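Local coordinates for protein aminotransferase (Paracoccus denitrificans, PDB 4GRX) that catalyses, as a class III omega-aminotransferase, the pyridoxal-phosphate-dependent transfer of amino groups, probably between amine or omega-amino-acid donors and keto acids, at residues S412-A416 / R427-I433; S36-R40 / N417-D421; R374-R378 / E454-D458; P194-R198 / G382-G386. All coordinates share one frame; numbering follows the deposited sequence.

Contact 1. Residues S412-A416 / R427-I433; sequences SERIA and RPLGQSI
R427 lays its guanidinium group against the helix turn that carries S412, E413 and A416. From CB the chain leaves away from the helix, then doubles back through bends at chi2 (-40°) and chi3. NE is its first atom to come close, near the A416 methyl, and CZ follows with A416 CB 3.6 Å away, over one face of the flat group; the small alanine allows this close approach to the helix. NH1 donates to P428 O at 2.6 Å, on a lone pair in the carbonyl plane, though this oxygen lies tilted from the guanidinium plane. At the edge, NH1 makes a weak bond to S412 OG at 3.1 Å, and NH2 forms a salt bridge to E413 OE1 at 2.7 Å, whose hydrogen bond is weak (122°); the two planes are turned 42° apart. S412 suits its place because one hydroxyl serves twice: accepting from NH1, it also gives a weak bond to G430 O, in the type II' turn from L429 to S432, where glycine fits the positive phi.

Beside this polar edge the packing is apolar. I415 CG2 meets P428 CG at 4.0 Å, and I415 CD1 meets I433 CD1, the two isoleucines crossing near a right angle. Strand 432-435 is thereby fastened to helix 411-421 in the C-terminal domain.

L429 touches the bound delta-aminovaleric acid, and the R427 side chain is about 6 Å from it. P428 O and the E413 salt bridge thus hold R427 near the ligand; a switching role, as in related omega-transaminases, would be by analogy only.

Contact 2. Residues S36-R40 / N417-D421; sequences SVHQR and NTCTD
S36 and R40, one helical turn apart on helix 34-40, face N417 and D421, one turn apart on helix 411-421. The contact is a bridge between two helices rather than intimate helix packing: the axes of the two short segments stay 13.1 Å apart and cross at -38°. The long R40 spans the wider part, while S36 and N417 meet where the backbones come nearest. Helix 34-40, near the N-terminus, is thus joined to helix 411-421 of the C-terminal domain.

The charged part is the salt bridge of R40 with D421. The guanidinium meets the carboxylate end-on with both terminal nitrogens: NH1 reaches OD2 at 3.1 Å on its syn side, in a nearly straight bond of 166°, whereas NH2 meets OD1 at 2.6 Å from above the carboxylate plane. NH1 adds a weak bond to OD1. A kink at chi3 (69°) steers the otherwise extended arginine along the flank of N417.

The uncharged bond runs from N417 ND2 to S36 OG, 3.0 Å away and in the amide plane; an amide N-H can donate here without adding charge.

Van der Waals contact fills the span between. The N417 methylene lies over one guanidinium face, R40 CD rests 3.4 Å from N417 OD1, and T420 CG2 stands at the guanidinium edge, 3.6 Å from R40 NH2.

Contact 3. Residues R374-R378 / E454-D458; sequences RIADR and EKALD
Three torsions set up the pairing of R378 with E454. R378 places CG between its backbone N and carbonyl carbon (chi1 52°) and bends at chi3, turning its guanidinium toward helix 443-463; E454 bends at chi2, which carries its carboxylate to meet it. R378 NH2 lies 2.7 Å from E454 OE2 in a salt bridge whose planes are steeply inclined, 69° apart. On the neighbouring nitrogen, NH1 donates to D458 OD1 at 2.6 Å, nearly along the C-O axis of the oxygen, in a bond of 160°.

E454 and D458 are one helical turn apart, so a single arginine can hold both in a salt-bridge network. R378 ends the type I turn from I375 that closes helix 357-375, and the contact docks this turn on helix 443-463 in the C-terminal domain. R378 NE adds a weak bond to I375 O of its own turn.

Hydrocarbon supports the ions. L457 CB lies over one guanidinium face, 3.8 Å from NH1. The branched I375 serves two neighbours: CG1 packs 3.6 Å from E454 CD, while CG2 meets L457 CD1 at 3.6 Å, the side chains crossing at about a right angle. L457 also packs on I415 of helix 411-421.

Contact 4. Residues P194-R198 / G382-G386; sequences PHYWR and GEYRG
E383 meets the H195 ring edge-on through its carboxylate and lies over a face of the W197 indole. The contact joins two domains of the fold-type I architecture: H195 and W197 follow strand 188-191, at the border of the seven-stranded sheet, and E383 sits on strand 381-387, at the border of the three-stranded C-terminal sheet.

Imidazole and carboxylate are nearly coplanar, 19° apart, so H195 NE2 points straight at the syn lone pair of E383 OE2 (2.8 Å, 163°). The same oxygen is met on its anti side by R385 NH1 at 2.9 Å, a salt bridge along the strand. Two donors thus fix the carboxylate and would favour its negative charge. R385 is itself anchored on the carbonyls of G242 and V243 and on E394, and its guanidinium stands steeply to the imidazole, with H195 CE1 over one face.

Against W197 the carboxylate stacks, the planes 23° apart; E383 OE1 lies 3.3 Å from W197 CG. With CG of W197 anti to the backbone N, the indole reaches across to the strand, where E383 CB makes a CH-pi contact over the five-membered ring. G382, with no side chain, lets the indole close in, W197 CZ2 lying 3.9 Å from G382 CA.

Overall arrangement
Contact 1 is the most buried of the four and the only one that holds a residue of the ligand pocket; contact 2 lies at the surface, and contacts 3 and 4 are partly buried. Contacts 1 and 2 share helix 411-421, which also packs on helix 443-463 of contact 3, through I415 to L457 and C419 to A456. Contacts 1 and 4 reach the same three-stranded sheet and meet where S432 approaches R385. Arginine-carboxylate pairs occur in all four: in contact 2 between two helices, in contact 3 between a turn and a helix, in contact 4 within one strand. Contact 1 adds aliphatic packing to its pair, and contact 4 adds aromatic rings between domains.

Contact 1. Residues S412-A416 / R427-I433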
loop_
_atom_site.group_PDB
_atom_site.type_symbol
_atom_site.label_atom_id
_atom_site.label_comp_id
_atom_site.label_asym_id
_atom_site.label_seq_id
_atom_site.Cartn_x
_atom_site.Cartn_y
_atom_site.Cartn_z
ATOM N N SER A 412 15.660 -25.655 -0.541
ATOM C CA SER A 412 15.177 -24.458 0.124
ATOM C C SER A 412 14.208 -24.744 1.270
ATOM O O SER A 412 14.432 -24.280 2.387
ATOM C CB SER A 412 14.481 -23.558 -0.892
ATOM O OG SER A 412 14.116 -22.342 -0.279
ATOM N N GLU A 413 13.132 -25.490 0.989
ATOM C CA GLU A 413 12.158 -25.849 2.031
ATOM C C GLU A 413 12.777 -26.701 3.145
ATOM O O GLU A 413 12.548 -26.459 4.325
ATOM C CB GLU A 413 10.919 -26.541 1.451
ATOM C CG GLU A 413 10.093 -25.681 0.510
ATOM C CD GLU A 413 9.853 -24.262 1.023
ATOM O OE1 GLU A 413 9.325 -24.118 2.152
ATOM O OE2 GLU A 413 10.168 -23.280 0.290
ATOM N N ARG A 414 13.568 -27.693 2.762
ATOM C CA ARG A 414 14.178 -28.577 3.733
ATOM C C ARG A 414 14.986 -27.777 4.743
ATOM O O ARG A 414 14.939 -28.065 5.942
ATOM C CB ARG A 414 15.061 -29.607 3.044
ATOM C CG ARG A 414 14.301 -30.761 2.420
ATOM C CD ARG A 414 15.277 -31.672 1.710
ATOM N NE ARG A 414 14.588 -32.524 0.760
ATOM C CZ ARG A 414 14.438 -33.838 0.883
ATOM N NH1 ARG A 414 14.958 -34.491 1.921
ATOM N NH2 ARG A 414 13.777 -34.500 -0.057
ATOM N N ILE A 415 15.700 -26.764 4.258
ATOM C CA ILE A 415 16.525 -25.939 5.119
ATOM C C ILE A 415 15.691 -25.046 6.057
ATOM O O ILE A 415 15.924 -25.037 7.285
ATOM C CB ILE A 415 17.578 -25.149 4.322
ATOM C CG1 ILE A 415 18.541 -26.126 3.634
ATOM C CG2 ILE A 415 18.353 -24.223 5.248
ATOM C CD1 ILE A 415 19.556 -25.478 2.715
ATOM N N ALA A 416 14.722 -24.330 5.487
ATOM C CA ALA A 416 13.736 -23.559 6.253
ATOM C C ALA A 416 13.078 -24.418 7.330
ATOM O O ALA A 416 13.224 -24.129 8.529
ATOM C CB ALA A 416 12.680 -22.971 5.328
ATOM N N ARG A 427 14.984 -17.964 6.566
ATOM C CA ARG A 427 14.223 -18.110 5.334
ATOM C C ARG A 427 15.061 -18.021 4.055
ATOM O O ARG A 427 15.448 -16.922 3.641
ATOM C CB ARG A 427 13.070 -17.105 5.278
ATOM C CG ARG A 427 11.802 -17.663 4.628
ATOM C CD ARG A 427 12.095 -18.523 3.408
ATOM N NE ARG A 427 11.229 -19.690 3.373
ATOM C CZ ARG A 427 11.476 -20.820 2.713
ATOM N NH1 ARG A 427 12.595 -20.997 2.011
ATOM N NH2 ARG A 427 10.583 -21.797 2.777
ATOM N N PRO A 428 15.328 -19.178 3.420
ATOM C CA PRO A 428 16.040 -19.262 2.162
ATOM C C PRO A 428 15.190 -18.799 1.014
ATOM O O PRO A 428 14.028 -19.150 0.929
ATOM C CB PRO A 428 16.312 -20.763 2.017
ATOM C CG PRO A 428 16.357 -21.260 3.420
ATOM C CD PRO A 428 15.200 -20.511 4.029
ATOM N N LEU A 429 15.784 -18.012 0.137
ATOM C CA LEU A 429 15.107 -17.525 -1.040
ATOM C C LEU A 429 15.837 -18.205 -2.160
ATOM O O LEU A 429 17.005 -17.922 -2.388
ATOM C CB LEU A 429 15.224 -15.996 -1.133
ATOM C CG LEU A 429 14.939 -15.228 0.185
ATOM C CD1 LEU A 429 15.413 -13.790 0.124
ATOM C CD2 LEU A 429 13.475 -15.265 0.609
ATOM N N GLY A 430 15.159 -19.127 -2.836
ATOM C CA GLY A 430 15.792 -19.983 -3.824
ATOM C C GLY A 430 16.761 -20.867 -3.085
ATOM O O GLY A 430 16.457 -21.330 -1.990
ATOM N N GLN A 431 17.944 -21.068 -3.648
ATOM C CA GLN A 431 18.980 -21.822 -2.944
ATOM C C GLN A 431 19.980 -20.909 -2.211
ATOM O O GLN A 431 21.106 -21.313 -1.897
ATOM C CB GLN A 431 19.642 -22.845 -3.877
ATOM C CG GLN A 431 18.635 -23.863 -4.408
ATOM C CD GLN A 431 19.249 -25.035 -5.147
ATOM O OE1 GLN A 431 20.406 -25.402 -4.929
ATOM N NE2 GLN A 431 18.458 -25.652 -6.018
ATOM N N SER A 432 19.528 -19.687 -1.922
ATOM C CA SER A 432 20.289 -18.691 -1.165
ATOM C C SER A 432 19.801 -18.667 0.275
ATOM O O SER A 432 18.708 -18.151 0.552
ATOM C CB SER A 432 20.101 -17.294 -1.780
ATOM O OG SER A 432 20.604 -17.227 -3.103
ATOM N N ILE A 433 20.593 -19.236 1.185
ATOM C CA ILE A 433 20.297 -19.208 2.619
ATOM C C ILE A 433 20.622 -17.827 3.190
ATOM O O ILE A 433 21.791 -17.439 3.300
ATOM C CB ILE A 433 21.111 -20.269 3.363
ATOM C CG1 ILE A 433 20.948 -21.625 2.677
ATOM C CG2 ILE A 433 20.719 -20.319 4.840
ATOM C CD1 ILE A 433 22.235 -22.413 2.588
#

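Contact 2. Residues S36-R40 / N417-D421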
loop_
_atom_site.group_PDB
_atom_site.type_symbol
_atom_site.label_atom_id
_atom_site.label_comp_id
_atom_site.label_asym_id
_atom_site.label_seq_id
_atom_site.Cartn_x
_atom_site.Cartn_y
_atom_site.Cartn_z
ATOM N N SER A 36 4.350 -27.414 2.761
ATOM C CA SER A 36 4.926 -27.260 4.109
ATOM C C SER A 36 3.868 -26.893 5.135
ATOM O O SER A 36 3.846 -27.441 6.240
ATOM C CB SER A 36 5.980 -26.157 4.151
ATOM O OG SER A 36 7.263 -26.619 3.801
ATOM N N VAL A 37 2.997 -25.952 4.770
ATOM C CA VAL A 37 1.997 -25.430 5.693
ATOM C C VAL A 37 0.845 -26.438 5.900
ATOM O O VAL A 37 0.220 -26.467 6.956
ATOM C CB VAL A 37 1.503 -24.036 5.239
ATOM C CG1 VAL A 37 0.199 -24.140 4.456
ATOM C CG2 VAL A 37 1.317 -23.121 6.432
ATOM N N HIS A 38 0.578 -27.276 4.901
ATOM C CA HIS A 38 -0.429 -28.330 5.050
ATOM C C HIS A 38 0.055 -29.433 5.939
ATOM O O HIS A 38 -0.649 -29.866 6.846
ATOM C CB HIS A 38 -0.838 -28.883 3.693
ATOM C CG HIS A 38 -1.744 -27.967 2.923
ATOM N ND1 HIS A 38 -2.783 -27.321 3.502
ATOM C CD2 HIS A 38 -1.752 -27.599 1.581
ATOM C CE1 HIS A 38 -3.421 -26.572 2.578
ATOM N NE2 HIS A 38 -2.794 -26.744 1.403
ATOM N N GLN A 39 1.285 -29.871 5.681
ATOM C CA GLN A 39 1.928 -30.947 6.407
ATOM C C GLN A 39 2.312 -30.537 7.846
ATOM O O GLN A 39 2.200 -31.341 8.759
ATOM C CB GLN A 39 3.141 -31.428 5.599
ATOM C CG GLN A 39 3.950 -32.576 6.178
ATOM C CD GLN A 39 5.411 -32.531 5.714
ATOM O OE1 GLN A 39 5.959 -31.452 5.419
ATOM N NE2 GLN A 39 6.053 -33.701 5.652
ATOM N N ARG A 40 2.727 -29.286 8.046
ATOM C CA ARG A 40 3.269 -28.843 9.347
ATOM C C ARG A 40 2.299 -28.017 10.175
ATOM O O ARG A 40 2.399 -27.978 11.393
ATOM C CB ARG A 40 4.554 -28.027 9.156
ATOM C CG ARG A 40 5.731 -28.809 8.590
ATOM C CD ARG A 40 6.874 -27.885 8.189
ATOM N NE ARG A 40 7.523 -27.252 9.343
ATOM C CZ ARG A 40 8.465 -27.817 10.110
ATOM N NH1 ARG A 40 8.907 -29.057 9.876
ATOM N NH2 ARG A 40 8.978 -27.121 11.122
ATOM N N ASN A 417 12.397 -25.485 6.900
ATOM C CA ASN A 417 11.770 -26.459 7.804
ATOM C C ASN A 417 12.686 -27.032 8.924
ATOM O O ASN A 417 12.349 -26.978 10.111
ATOM C CB ASN A 417 11.097 -27.575 6.983
ATOM C CG ASN A 417 9.966 -27.050 6.095
ATOM O OD1 ASN A 417 9.242 -26.136 6.479
ATOM N ND2 ASN A 417 9.813 -27.630 4.907
ATOM N N THR A 418 13.849 -27.549 8.552
ATOM C CA THR A 418 14.780 -28.078 9.540
ATOM C C THR A 418 15.232 -27.012 10.530
ATOM O O THR A 418 15.328 -27.281 11.706
ATOM C CB THR A 418 15.987 -28.750 8.874
ATOM O OG1 THR A 418 15.514 -29.794 8.018
ATOM C CG2 THR A 418 16.914 -29.352 9.907
ATOM N N CYS A 419 15.505 -25.802 10.052
ATOM C CA CYS A 419 15.876 -24.674 10.929
ATOM C C CYS A 419 14.788 -24.368 11.949
ATOM O O CYS A 419 15.055 -24.281 13.150
ATOM C CB CYS A 419 16.158 -23.419 10.103
ATOM S SG CYS A 419 17.870 -23.290 9.541
ATOM N N THR A 420 13.563 -24.204 11.455
ATOM C CA THR A 420 12.411 -24.023 12.310
ATOM C C THR A 420 12.343 -25.121 13.377
ATOM O O THR A 420 12.102 -24.828 14.532
ATOM C CB THR A 420 11.115 -23.914 11.470
ATOM O OG1 THR A 420 11.180 -22.719 10.694
ATOM C CG2 THR A 420 9.862 -23.838 12.346
ATOM N N ASP A 421 12.590 -26.371 13.003
ATOM C CA ASP A 421 12.472 -27.481 13.962
ATOM C C ASP A 421 13.496 -27.419 15.057
ATOM O O ASP A 421 13.273 -27.984 16.116
ATOM C CB ASP A 421 12.559 -28.843 13.280
ATOM C CG ASP A 421 11.327 -29.162 12.487
ATOM O OD1 ASP A 421 10.244 -28.634 12.830
ATOM O OD2 ASP A 421 11.436 -29.928 11.512
#

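Contact 3. Residues R374-R378 / E454-D458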
loop_
_atom_site.group_PDB
_atom_site.type_symbol
_atom_site.label_atom_id
_atom_site.label_comp_id
_atom_site.label_asym_id
_atom_site.label_seq_id
_atom_site.Cartn_x
_atom_site.Cartn_y
_atom_site.Cartn_z
ATOM N N ARG A 374 33.622 -19.775 7.707
ATOM C CA ARG A 374 33.781 -21.093 8.328
ATOM C C ARG A 374 32.717 -22.057 7.781
ATOM O O ARG A 374 33.051 -23.184 7.389
ATOM C CB ARG A 374 33.738 -20.995 9.870
ATOM C CG ARG A 374 34.116 -22.269 10.629
ATOM C CD ARG A 374 34.288 -22.043 12.135
ATOM N NE ARG A 374 33.080 -21.542 12.812
ATOM C CZ ARG A 374 32.854 -20.264 13.160
ATOM N NH1 ARG A 374 33.752 -19.310 12.909
ATOM N NH2 ARG A 374 31.715 -19.927 13.768
ATOM N N ILE A 375 31.461 -21.599 7.720
ATOM C CA ILE A 375 30.343 -22.438 7.275
ATOM C C ILE A 375 30.418 -22.804 5.792
ATOM O O ILE A 375 30.055 -23.909 5.410
ATOM C CB ILE A 375 28.974 -21.830 7.664
ATOM C CG1 ILE A 375 28.810 -21.873 9.188
ATOM C CG2 ILE A 375 27.823 -22.637 7.085
ATOM C CD1 ILE A 375 27.657 -21.056 9.729
ATOM N N ALA A 376 30.922 -21.888 4.974
ATOM C CA ALA A 376 31.028 -22.083 3.529
ATOM C C ALA A 376 32.086 -23.113 3.123
ATOM O O ALA A 376 32.239 -23.419 1.939
ATOM C CB ALA A 376 31.319 -20.758 2.850
ATOM N N ASP A 377 32.815 -23.641 4.102
ATOM C CA ASP A 377 33.940 -24.545 3.830
ATOM C C ASP A 377 33.550 -25.866 3.156
ATOM O O ASP A 377 34.325 -26.414 2.368
ATOM C CB ASP A 377 34.701 -24.853 5.118
ATOM C CG ASP A 377 36.124 -25.293 4.857
ATOM O OD1 ASP A 377 36.677 -24.936 3.788
ATOM O OD2 ASP A 377 36.692 -25.990 5.728
ATOM N N ARG A 378 32.354 -26.357 3.466
ATOM C CA ARG A 378 31.873 -27.651 2.995
ATOM C C ARG A 378 31.603 -27.767 1.478
ATOM O O ARG A 378 31.547 -26.753 0.774
ATOM C CB ARG A 378 30.629 -28.024 3.788
ATOM C CG ARG A 378 29.580 -26.941 3.799
ATOM C CD ARG A 378 28.436 -27.370 4.667
ATOM N NE ARG A 378 28.563 -26.816 6.000
ATOM C CZ ARG A 378 28.047 -27.372 7.083
ATOM N NH1 ARG A 378 27.390 -28.517 6.991
ATOM N NH2 ARG A 378 28.198 -26.788 8.260
ATOM N N GLU A 454 24.146 -24.595 11.208
ATOM C CA GLU A 454 25.094 -25.638 10.837
ATOM C C GLU A 454 24.521 -27.031 10.968
ATOM O O GLU A 454 24.737 -27.883 10.103
ATOM C CB GLU A 454 26.331 -25.555 11.716
ATOM C CG GLU A 454 27.156 -24.306 11.533
ATOM C CD GLU A 454 28.616 -24.649 11.417
ATOM O OE1 GLU A 454 29.445 -24.053 12.154
ATOM O OE2 GLU A 454 28.920 -25.544 10.594
ATOM N N LYS A 455 23.818 -27.259 12.073
ATOM C CA LYS A 455 23.156 -28.528 12.331
ATOM C C LYS A 455 22.141 -28.813 11.216
ATOM O O LYS A 455 22.169 -29.885 10.597
ATOM C CB LYS A 455 22.481 -28.497 13.704
ATOM C CG LYS A 455 22.319 -29.867 14.349
ATOM C CD LYS A 455 21.920 -29.759 15.816
ATOM C CE LYS A 455 22.830 -28.801 16.586
ATOM N NZ LYS A 455 22.739 -29.017 18.058
ATOM N N ALA A 456 21.282 -27.829 10.950
ATOM C CA ALA A 456 20.343 -27.870 9.830
ATOM C C ALA A 456 21.037 -28.245 8.523
ATOM O O ALA A 456 20.587 -29.158 7.828
ATOM C CB ALA A 456 19.619 -26.543 9.694
ATOM N N LEU A 457 22.144 -27.573 8.204
ATOM C CA LEU A 457 22.878 -27.894 6.980
ATOM C C LEU A 457 23.407 -29.345 6.962
ATOM O O LEU A 457 23.302 -30.030 5.942
ATOM C CB LEU A 457 24.000 -26.880 6.692
ATOM C CG LEU A 457 23.622 -25.410 6.471
ATOM C CD1 LEU A 457 24.865 -24.544 6.355
ATOM C CD2 LEU A 457 22.718 -25.209 5.261
ATOM N N ASP A 458 23.958 -29.808 8.083
ATOM C CA ASP A 458 24.484 -31.172 8.163
ATOM C C ASP A 458 23.377 -32.161 7.850
ATOM O O ASP A 458 23.548 -33.067 7.029
ATOM C CB ASP A 458 25.030 -31.481 9.558
ATOM C CG ASP A 458 26.331 -30.757 9.870
ATOM O OD1 ASP A 458 26.812 -29.927 9.064
ATOM O OD2 ASP A 458 26.876 -31.020 10.960
#

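Contact 4. Residues P194-R198 / G382-G386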
loop_
_atom_site.group_PDB
_atom_site.type_symbol
_atom_site.label_atom_id
_atom_site.label_comp_id
_atom_site.label_asym_id
_atom_site.label_seq_id
_atom_site.Cartn_x
_atom_site.Cartn_y
_atom_site.Cartn_z
ATOM N N PRO A 194 24.400 -7.607 -11.346
ATOM C CA PRO A 194 25.849 -7.479 -11.107
ATOM C C PRO A 194 26.396 -8.458 -10.054
ATOM O O PRO A 194 27.131 -8.064 -9.148
ATOM C CB PRO A 194 26.011 -6.018 -10.661
ATOM C CG PRO A 194 24.681 -5.637 -10.092
ATOM C CD PRO A 194 23.640 -6.457 -10.811
ATOM N N HIS A 195 26.044 -9.731 -10.199
ATOM C CA HIS A 195 26.490 -10.808 -9.337
ATOM C C HIS A 195 27.605 -11.485 -10.059
ATOM O O HIS A 195 27.388 -12.309 -10.956
ATOM C CB HIS A 195 25.330 -11.771 -9.090
ATOM C CG HIS A 195 25.608 -12.840 -8.053
ATOM N ND1 HIS A 195 24.716 -13.806 -7.760
ATOM C CD2 HIS A 195 26.724 -13.084 -7.254
ATOM C CE1 HIS A 195 25.221 -14.610 -6.806
ATOM N NE2 HIS A 195 26.448 -14.170 -6.498
ATOM N N TYR A 196 28.821 -11.131 -9.676
ATOM C CA TYR A 196 30.013 -11.562 -10.388
ATOM C C TYR A 196 30.181 -13.084 -10.394
ATOM O O TYR A 196 30.474 -13.677 -11.425
ATOM C CB TYR A 196 31.247 -10.838 -9.829
ATOM C CG TYR A 196 32.534 -11.302 -10.434
ATOM C CD1 TYR A 196 33.553 -11.849 -9.634
ATOM C CD2 TYR A 196 32.738 -11.223 -11.812
ATOM C CE1 TYR A 196 34.739 -12.297 -10.199
ATOM C CE2 TYR A 196 33.912 -11.669 -12.384
ATOM C CZ TYR A 196 34.904 -12.203 -11.575
ATOM O OH TYR A 196 36.058 -12.636 -12.162
ATOM N N TRP A 197 29.955 -13.710 -9.246
ATOM C CA TRP A 197 30.104 -15.148 -9.084
ATOM C C TRP A 197 29.173 -15.917 -9.983
ATOM O O TRP A 197 29.553 -16.937 -10.545
ATOM C CB TRP A 197 29.876 -15.505 -7.624
ATOM C CG TRP A 197 30.018 -16.971 -7.294
ATOM C CD1 TRP A 197 31.177 -17.650 -6.957
ATOM C CD2 TRP A 197 28.947 -17.988 -7.214
ATOM N NE1 TRP A 197 30.911 -18.965 -6.701
ATOM C CE2 TRP A 197 29.601 -19.237 -6.839
ATOM C CE3 TRP A 197 27.567 -17.984 -7.421
ATOM C CZ2 TRP A 197 28.894 -20.422 -6.681
ATOM C CZ3 TRP A 197 26.861 -19.188 -7.257
ATOM C CH2 TRP A 197 27.512 -20.374 -6.893
ATOM N N ARG A 198 27.942 -15.444 -10.137
ATOM C CA ARG A 198 26.985 -16.147 -10.977
ATOM C C ARG A 198 27.160 -15.837 -12.465
ATOM O O ARG A 198 27.162 -16.748 -13.289
ATOM C CB ARG A 198 25.541 -15.880 -10.530
ATOM C CG ARG A 198 24.481 -16.529 -11.419
ATOM C CD ARG A 198 23.213 -16.936 -10.653
ATOM N NE ARG A 198 23.388 -18.250 -10.025
ATOM C CZ ARG A 198 23.212 -18.507 -8.726
ATOM N NH1 ARG A 198 22.808 -17.545 -7.878
ATOM N NH2 ARG A 198 23.429 -19.744 -8.278
ATOM N N GLY A 382 28.430 -23.025 -2.323
ATOM C CA GLY A 382 29.201 -22.485 -3.439
ATOM C C GLY A 382 29.998 -21.257 -3.059
ATOM O O GLY A 382 31.115 -21.076 -3.526
ATOM N N GLU A 383 29.413 -20.414 -2.212
ATOM C CA GLU A 383 30.022 -19.155 -1.777
ATOM C C GLU A 383 29.239 -18.577 -0.605
ATOM O O GLU A 383 28.090 -18.965 -0.348
ATOM C CB GLU A 383 30.052 -18.128 -2.920
ATOM C CG GLU A 383 28.714 -17.438 -3.197
ATOM C CD GLU A 383 28.826 -16.192 -4.058
ATOM O OE1 GLU A 383 29.946 -15.698 -4.299
ATOM O OE2 GLU A 383 27.780 -15.698 -4.512
ATOM N N TYR A 384 29.868 -17.651 0.107
ATOM C CA TYR A 384 29.154 -16.793 1.044
ATOM C C TYR A 384 29.336 -15.369 0.529
ATOM O O TYR A 384 30.266 -15.109 -0.231
ATOM C CB TYR A 384 29.689 -16.940 2.478
ATOM C CG TYR A 384 31.026 -16.281 2.685
ATOM C CD1 TYR A 384 32.220 -16.989 2.460
ATOM C CD2 TYR A 384 31.109 -14.937 3.077
ATOM C CE1 TYR A 384 33.453 -16.383 2.636
ATOM C CE2 TYR A 384 32.341 -14.321 3.251
ATOM C CZ TYR A 384 33.504 -15.051 3.034
ATOM O OH TYR A 384 34.715 -14.438 3.213
ATOM N N ARG A 385 28.449 -14.464 0.939
ATOM C CA ARG A 385 28.437 -13.088 0.443
ATOM C C ARG A 385 27.536 -12.206 1.303
ATOM O O ARG A 385 26.632 -12.687 1.994
ATOM C CB ARG A 385 27.960 -13.031 -1.017
ATOM C CG ARG A 385 26.604 -13.680 -1.237
ATOM C CD ARG A 385 26.029 -13.458 -2.631
ATOM N NE ARG A 385 24.642 -13.918 -2.605
ATOM C CZ ARG A 385 24.227 -15.118 -3.007
ATOM N NH1 ARG A 385 25.068 -15.998 -3.529
ATOM N NH2 ARG A 385 22.951 -15.436 -2.887
ATOM N N GLY A 386 27.793 -10.905 1.240
ATOM C CA GLY A 386 26.986 -9.926 1.935
ATOM C C GLY A 386 27.851 -8.864 2.567
ATOM O O GLY A 386 29.003 -8.661 2.175
#